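Local coordinates for Trm112p-like protein (Encephalitozoon cuniculi, PDB 3Q87) that binds a zinc ion and probably activates methyltransferases of the translation machinery, here Mtq2, which methylates the termination factor eRF1, at residues Phe45-Gly49 against Gly50-Lys54; Leu100-Asp103 against Met104-Leu107. One frame throughout, in Å; residues are numbered along the deposited sequence.

In the fold
Contact 1 is a kink within helix 42-59, where residues 45-49 meet 50-54 round a run of two glycines; contact 2 is the end of strand 98-102 and the turn after it, which bring Cys102 and Cys105 to the zinc ion. The chain passes through contact 1 before it reaches contact 2, and their centres lie 18 Å apart. They do not touch, although their nearest atoms come within about 6 Å. The side chain of Arg52 in contact 1 is about 12 Å from the zinc and about 10 Å from the side chain of Cys102. Lys19 joins the two, with its ammonium on Glu51 and its backbone N on Asp103 of contact 2.

Contact 1: residues Phe45-Gly49 against Gly50-Lys54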
# COMPACT_ATOMS: atom_id res chain seq x y z
N PHE A 45 -1.58 -10.64 13.64
CA PHE A 45 -1.45 -12.08 13.55
C PHE A 45 -1.37 -12.77 14.91
O PHE A 45 -1.36 -14.01 14.98
CB PHE A 45 -0.26 -12.44 12.64
CG PHE A 45 -0.41 -11.94 11.23
CD1 PHE A 45 0.14 -10.74 10.84
CD2 PHE A 45 -1.15 -12.66 10.30
CE1 PHE A 45 -0.02 -10.27 9.55
CE2 PHE A 45 -1.31 -12.20 9.00
CZ PHE A 45 -0.74 -10.99 8.63
N THR A 46 -1.34 -11.99 15.99
CA THR A 46 -1.31 -12.56 17.34
C THR A 46 -2.70 -12.59 17.96
O THR A 46 -3.08 -13.57 18.60
CB THR A 46 -0.35 -11.82 18.34
OG1 THR A 46 -0.66 -10.42 18.39
CG2 THR A 46 1.11 -12.01 17.96
N GLU A 47 -3.46 -11.52 17.76
CA GLU A 47 -4.78 -11.39 18.39
C GLU A 47 -5.64 -12.64 18.25
O GLU A 47 -5.52 -13.38 17.27
CB GLU A 47 -5.52 -10.18 17.82
CG GLU A 47 -4.86 -8.85 18.16
CD GLU A 47 -5.35 -7.73 17.27
OE1 GLU A 47 -6.26 -7.99 16.44
OE2 GLU A 47 -4.82 -6.60 17.38
N ASN A 48 -6.52 -12.86 19.23
CA ASN A 48 -7.34 -14.07 19.28
C ASN A 48 -6.51 -15.32 19.08
O ASN A 48 -6.86 -16.19 18.29
CB ASN A 48 -8.45 -14.04 18.23
CG ASN A 48 -9.80 -13.71 18.83
OD1 ASN A 48 -9.93 -12.76 19.61
ND2 ASN A 48 -10.82 -14.50 18.48
N GLY A 49 -5.39 -15.39 19.79
CA GLY A 49 -4.55 -16.56 19.73
C GLY A 49 -4.19 -16.96 18.31
O GLY A 49 -4.23 -18.15 17.97
N GLY A 50 -3.85 -15.97 17.50
CA GLY A 50 -3.33 -16.21 16.16
C GLY A 50 -4.42 -16.55 15.17
O GLY A 50 -4.21 -17.31 14.23
N GLU A 51 -5.60 -15.97 15.37
CA GLU A 51 -6.74 -16.22 14.51
C GLU A 51 -6.43 -16.04 13.02
O GLU A 51 -6.75 -16.91 12.21
CB GLU A 51 -7.93 -15.35 14.90
CG GLU A 51 -9.11 -15.51 13.96
CD GLU A 51 -10.27 -14.61 14.31
OE1 GLU A 51 -11.34 -14.77 13.70
OE2 GLU A 51 -10.11 -13.74 15.20
N ARG A 52 -5.81 -14.92 12.66
CA ARG A 52 -5.52 -14.67 11.25
C ARG A 52 -4.62 -15.75 10.65
O ARG A 52 -4.82 -16.18 9.51
CB ARG A 52 -4.94 -13.26 11.03
CG ARG A 52 -5.94 -12.14 11.28
CD ARG A 52 -5.55 -10.83 10.62
NE ARG A 52 -6.67 -9.90 10.57
CZ ARG A 52 -7.00 -9.05 11.54
NH1 ARG A 52 -6.30 -8.97 12.66
NH2 ARG A 52 -8.06 -8.25 11.38
N LEU A 53 -3.65 -16.22 11.45
CA LEU A 53 -2.75 -17.28 11.02
C LEU A 53 -3.47 -18.61 10.81
O LEU A 53 -3.22 -19.32 9.84
CB LEU A 53 -1.63 -17.47 12.03
CG LEU A 53 -0.68 -16.28 12.21
CD1 LEU A 53 0.39 -16.62 13.22
CD2 LEU A 53 -0.05 -15.92 10.88
N LYS A 54 -4.33 -18.96 11.76
CA LYS A 54 -5.17 -20.14 11.65
C LYS A 54 -6.05 -20.06 10.41
O LYS A 54 -6.22 -21.04 9.69
CB LYS A 54 -6.06 -20.28 12.89
CG LYS A 54 -5.30 -20.61 14.15
CD LYS A 54 -6.25 -20.69 15.35
CE LYS A 54 -5.52 -21.14 16.61
NZ LYS A 54 -6.25 -20.78 17.86
O HOH W 1 -5.03 -12.77 14.51
O HOH W 2 -8.23 -18.84 17.71
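The ring of Phe45 meets Leu53 and Arg52 obliquely through one corner: its CD2 lies 3.5 Å from Leu53 CD2, and Arg52 CB comes within 3.9 Å of Phe45 CD2. Arg52 touches the ring with CB alone, its extended chain carrying the guanidinium away. At the guanidinium edge, near its plane, Glu47 OE1 makes a long salt bridge of 3.9 Å to Arg52 NH1, which also donates to Met44 O. Glu51 and Asn48 lie side by side, amide and carboxylate planes 29° apart; with CG anti to the backbone N (chi1 176°), Glu51 brings OE2 to 3.5 Å from Asn48 CB, while its OE1 pairs with Lys19. The short axes of 45-49 and 50-54 stand 102° apart. Gly50 N donates to Thr46 O at 2.8 Å, from above the carbonyl plane, and Glu51 N reaches Glu47 O at 3.2 Å. Asn48, Gly49 and Gly50 all have positive phi, which asparagine tolerates and glycine favours; at Gly50 a CB would also crowd Gly49 O. Phe45 O is buried without a hydrogen bond, and Gly50 CA, 3.2 Å from Phe45 O, offers a weak CA-H...O substitute. A water joins Glu47 O to Arg52 N. Apolar Phe45 and Leu53 touch Leu90 of helix 84-91, and Leu53 also touches Ile73 and Phe76 of helix 70-78. This is a glycine-containing kink in helix 42-59, which packs its apolar side into the helical part of the Trm112 fold.

Contact 2: residues Leu100-Asp103 against Met104-Leu107; sequences LRCD and MCGL. With ZN (zinc ion), chain C.
Cys102 and Cys105 turn their thiolate sulfurs onto the same zinc ion, each SG 2.3 Å from the metal, with the two sulfurs 3.8 Å apart. They come to it by different torsions: Cys102 holds SG anti to the backbone N (chi1 173°), whereas in Cys105 it sits between the backbone N and the carbonyl carbon (chi1 76°). The sulfur of Cys102 also accepts backbone hydrogens, a nearly straight bond from Cys105 N at 3.4 Å and a weak one from Met104 N. Cys105 SG receives Leu107 N in a similar way. Such N-H...S bonds probably spread the negative charge of the thiolates and fix their direction. This is one CxxC turn of a zinc ribbon, a zinc knuckle, and Cys11 and Cys14 complete the four-sulfur site. Gly106 suits the end of the turn because its phi is positive; its N donates to Cys102 O, tilted from the carbonyl plane. Cys102 N then pairs in plane with Leu107 O at 2.9 Å, closing the hairpin between strands 98-102 and 108-112. Asp103 and Met104 run side by side, pointing the same way, with Met104 CG 3.3 Å from Asp103 OD1. Aspartate suits its place because that carboxylate oxygen can accept Lys19 N, tying the turn to the chain entering strand 20-24. Met104 occupies an exposed position, meeting the Cys102 sulfur through its backbone N-H and CB while the rest of its chain bends away from the zinc.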
# COMPACT_ATOMS: atom_id res chain seq x y z
N LEU A 100 -10.29 -12.54 -1.56
CA LEU A 100 -10.39 -12.11 -0.17
C LEU A 100 -11.84 -11.70 0.09
O LEU A 100 -12.39 -10.91 -0.66
CB LEU A 100 -9.47 -10.92 0.09
CG LEU A 100 -7.97 -11.18 -0.06
CD1 LEU A 100 -7.20 -9.88 0.10
CD2 LEU A 100 -7.48 -12.25 0.93
N ARG A 101 -12.44 -12.23 1.15
CA ARG A 101 -13.84 -11.95 1.45
C ARG A 101 -14.01 -11.33 2.85
O ARG A 101 -13.55 -11.90 3.83
CB ARG A 101 -14.68 -13.24 1.35
CG ARG A 101 -16.15 -13.06 1.80
CD ARG A 101 -17.01 -14.30 1.59
NE ARG A 101 -16.35 -15.52 2.06
CZ ARG A 101 -16.30 -15.89 3.33
NH1 ARG A 101 -16.86 -15.14 4.28
NH2 ARG A 101 -15.69 -17.03 3.67
N CYS A 102 -14.66 -10.18 2.93
CA CYS A 102 -14.98 -9.56 4.21
C CYS A 102 -15.98 -10.44 4.95
O CYS A 102 -17.03 -10.74 4.43
CB CYS A 102 -15.60 -8.18 4.01
SG CYS A 102 -16.22 -7.45 5.59
N ASP A 103 -15.65 -10.84 6.17
CA ASP A 103 -16.52 -11.75 6.92
C ASP A 103 -17.80 -11.08 7.39
O ASP A 103 -18.74 -11.78 7.75
CB ASP A 103 -15.78 -12.39 8.10
CG ASP A 103 -15.43 -11.38 9.20
OD1 ASP A 103 -15.55 -10.16 8.96
OD2 ASP A 103 -15.03 -11.81 10.30
N MET A 104 -17.86 -9.75 7.37
CA MET A 104 -19.05 -9.06 7.84
C MET A 104 -20.05 -8.72 6.74
O MET A 104 -21.25 -8.92 6.92
CB MET A 104 -18.69 -7.80 8.64
CG MET A 104 -17.95 -8.09 9.94
SD MET A 104 -18.97 -8.91 11.19
CE MET A 104 -20.31 -7.72 11.30
N CYS A 105 -19.57 -8.19 5.62
CA CYS A 105 -20.50 -7.78 4.56
C CYS A 105 -20.39 -8.66 3.32
O CYS A 105 -21.16 -8.50 2.38
CB CYS A 105 -20.27 -6.32 4.18
SG CYS A 105 -18.79 -6.12 3.17
N GLY A 106 -19.43 -9.60 3.31
CA GLY A 106 -19.26 -10.49 2.17
C GLY A 106 -18.63 -9.89 0.91
O GLY A 106 -18.54 -10.56 -0.11
N LEU A 107 -18.23 -8.63 0.95
CA LEU A 107 -17.52 -8.02 -0.18
C LEU A 107 -16.29 -8.86 -0.56
O LEU A 107 -15.54 -9.32 0.30
CB LEU A 107 -17.08 -6.60 0.17
CG LEU A 107 -16.44 -5.79 -0.96
CD1 LEU A 107 -17.53 -5.34 -1.92
CD2 LEU A 107 -15.70 -4.58 -0.41
ZN ZN C . -17.15 -5.53 4.73